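Local structure of ABC-type transport system, sugar-family extracellular solute-binding protein (Peptoclostridium difficile 630, 6HNJ) at residues D210-P215 with I236-A241. The protein probably serves as the extracellular solute-binding component of an ABC transporter, capturing a small ligand, possibly sugar-related, for uptake into the cell. The protein carries 1 engineered substitution. Residues are numbered along the deposited sequence; the frame is centred on the assembly and turned at random.
With EDO (1,2-ethanediol), chain E.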
loop_
_atom_site.group_PDB
_atom_site.type_symbol
_atom_site.label_atom_id
_atom_site.label_comp_id
_atom_site.label_asym_id
_atom_site.label_seq_id
_atom_site.Cartn_x
_atom_site.Cartn_y
_atom_site.Cartn_z
ATOM N N ASP A 210 23.864 8.158 4.838
ATOM C CA ASP A 210 23.865 8.788 3.534
ATOM C C ASP A 210 22.464 8.878 2.877
ATOM O O ASP A 210 22.269 9.624 1.894
ATOM C CB ASP A 210 24.853 8.051 2.609
ATOM C CG ASP A 210 26.292 7.979 3.178
ATOM O OD1 ASP A 210 26.826 9.010 3.673
ATOM O OD2 ASP A 210 26.901 6.897 3.109
ATOM N N VAL A 211 21.524 8.075 3.386
ATOM C CA VAL A 211 20.159 7.992 2.891
ATOM C C VAL A 211 19.319 7.442 4.085
ATOM O O VAL A 211 19.832 6.628 4.879
ATOM C CB VAL A 211 20.067 7.101 1.631
ATOM C CG1 VAL A 211 20.560 5.674 1.899
ATOM C CG2 VAL A 211 18.667 7.078 1.094
ATOM N N LEU A 212 18.077 7.910 4.215
ATOM C CA LEU A 212 17.104 7.401 5.203
ATOM C C LEU A 212 15.998 6.647 4.464
ATOM O O LEU A 212 15.503 7.127 3.430
ATOM C CB LEU A 212 16.467 8.538 5.975
ATOM C CG LEU A 212 15.470 8.158 7.077
ATOM C CD1 LEU A 212 16.235 7.533 8.227
ATOM C CD2 LEU A 212 14.603 9.306 7.562
ATOM N N TYR A 213 15.647 5.484 4.980
ATOM C CA TYR A 213 14.474 4.725 4.515
ATOM C C TYR A 213 13.392 4.845 5.554
ATOM O O TYR A 213 13.621 4.524 6.717
ATOM C CB TYR A 213 14.783 3.263 4.294
ATOM C CG TYR A 213 13.627 2.478 3.732
ATOM C CD1 TYR A 213 13.277 2.595 2.404
ATOM C CD2 TYR A 213 12.883 1.615 4.533
ATOM C CE1 TYR A 213 12.227 1.850 1.869
ATOM C CE2 TYR A 213 11.843 0.870 4.007
ATOM C CZ TYR A 213 11.515 1.010 2.673
ATOM O OH TYR A 213 10.491 0.286 2.103
ATOM N N VAL A 214 12.226 5.341 5.138
ATOM C CA VAL A 214 11.034 5.394 5.982
ATOM C C VAL A 214 10.091 4.246 5.604
ATOM O O VAL A 214 9.463 4.291 4.532
ATOM C CB VAL A 214 10.334 6.749 5.841
ATOM C CG1 VAL A 214 9.058 6.770 6.664
ATOM C CG2 VAL A 214 11.272 7.871 6.323
ATOM N N PRO A 215 9.934 3.238 6.493
ATOM C CA PRO A 215 9.032 2.109 6.149
ATOM C C PRO A 215 7.560 2.442 6.286
ATOM O O PRO A 215 7.223 3.581 6.584
ATOM C CB PRO A 215 9.414 0.997 7.146
ATOM C CG PRO A 215 10.301 1.621 8.151
ATOM C CD PRO A 215 10.586 3.048 7.794
ATOM N N ILE A 236 20.475 14.875 3.106
ATOM C CA ILE A 236 20.179 13.442 3.178
ATOM C C ILE A 236 18.856 13.182 2.455
ATOM O O ILE A 236 17.812 13.688 2.875
ATOM C CB ILE A 236 20.081 12.951 4.614
ATOM C CG1 ILE A 236 21.396 13.193 5.348
ATOM C CG2 ILE A 236 19.719 11.471 4.675
ATOM C CD1 ILE A 236 21.199 13.248 6.840
ATOM N N PRO A 237 18.894 12.405 1.356
ATOM C CA PRO A 237 17.660 12.052 0.665
ATOM C C PRO A 237 16.881 11.061 1.515
ATOM O O PRO A 237 17.478 10.256 2.231
ATOM C CB PRO A 237 18.128 11.387 -0.630
ATOM C CG PRO A 237 19.506 10.924 -0.361
ATOM C CD PRO A 237 20.073 11.749 0.764
ATOM N N VAL A 238 15.556 11.127 1.427
ATOM C CA VAL A 238 14.722 10.205 2.157
ATOM C C VAL A 238 13.880 9.411 1.176
ATOM O O VAL A 238 13.163 9.972 0.367
ATOM C CB VAL A 238 13.803 10.941 3.154
ATOM C CG1 VAL A 238 12.868 9.935 3.846
ATOM C CG2 VAL A 238 14.650 11.770 4.144
ATOM N N ILE A 239 13.959 8.106 1.300
ATOM C CA ILE A 239 13.098 7.185 0.511
ATOM C C ILE A 239 12.024 6.622 1.401
ATOM O O ILE A 239 12.336 6.101 2.461
ATOM C CB ILE A 239 13.915 6.033 -0.087
ATOM C CG1 ILE A 239 14.973 6.598 -1.009
ATOM C CG2 ILE A 239 13.016 5.076 -0.879
ATOM C CD1 ILE A 239 16.154 5.697 -1.139
ATOM N N ALA A 240 10.759 6.721 0.977
ATOM C CA ALA A 240 9.625 6.214 1.750
ATOM C C ALA A 240 9.037 4.990 1.031
ATOM O O ALA A 240 9.146 4.868 -0.192
ATOM C CB ALA A 240 8.562 7.293 1.878
ATOM N N ALA A 241 8.398 4.118 1.788
ATOM C CA ALA A 241 7.749 2.905 1.249
ATOM C C ALA A 241 6.496 3.184 0.452
ATOM O O ALA A 241 6.106 2.344 -0.371
ATOM C CB ALA A 241 7.429 1.934 2.387
HETATM C C1 EDO E . 29.292 7.586 6.393
HETATM O O1 EDO E . 28.670 6.764 5.394
HETATM C C2 EDO E . 29.144 9.055 6.024
HETATM O O2 EDO E . 27.961 9.558 6.656
HETATM O O HOH W 1 6.391 4.987 4.043
#
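Tyr213 sets its ring obliquely against Ile239 and Ala241: CD1 sits 4.1 Å from CG2 of Ile239, the two side chains crossing at about a right angle, and OH reaches CB of Ala241 at 3.5 Å. With CG opposite the backbone N (chi1 -176°), the ring is carried forward along the strand toward Ala241. On the same face, Val211 CG2 touches Ile239 CD1 at 3.6 Å, and Leu148 of helix 148-151 meets both residues. The backbones run parallel, their axes 4.6 Å apart and 20° askew. Leu212 N donates to Pro237 O, Leu212 O accepts from Ile239 N (2.8 Å), Val214 N donates to Ile239 O, and Val214 O accepts from Ala241 N, a more bent bond (144° at the hydrogen). The strands are joined through the short helix 218-221 and helix 224-233, a beta-alpha-beta crossover within the parallel sheet of one lobe of this periplasmic-binding-protein fold; on its far edge 238-240 is bonded through Val238 and Ala240 to Leu251 and Ala252. Helix 224-233 covers the other face, meeting Leu212 and Val238; there the side chains of Val214 and Val238 cross, CG2 of Val214 3.6 Å from CG1 of Val238. Past the strand ends, a water donates to Pro215 O (3.0 Å) and weakly accepts from Ala241 N.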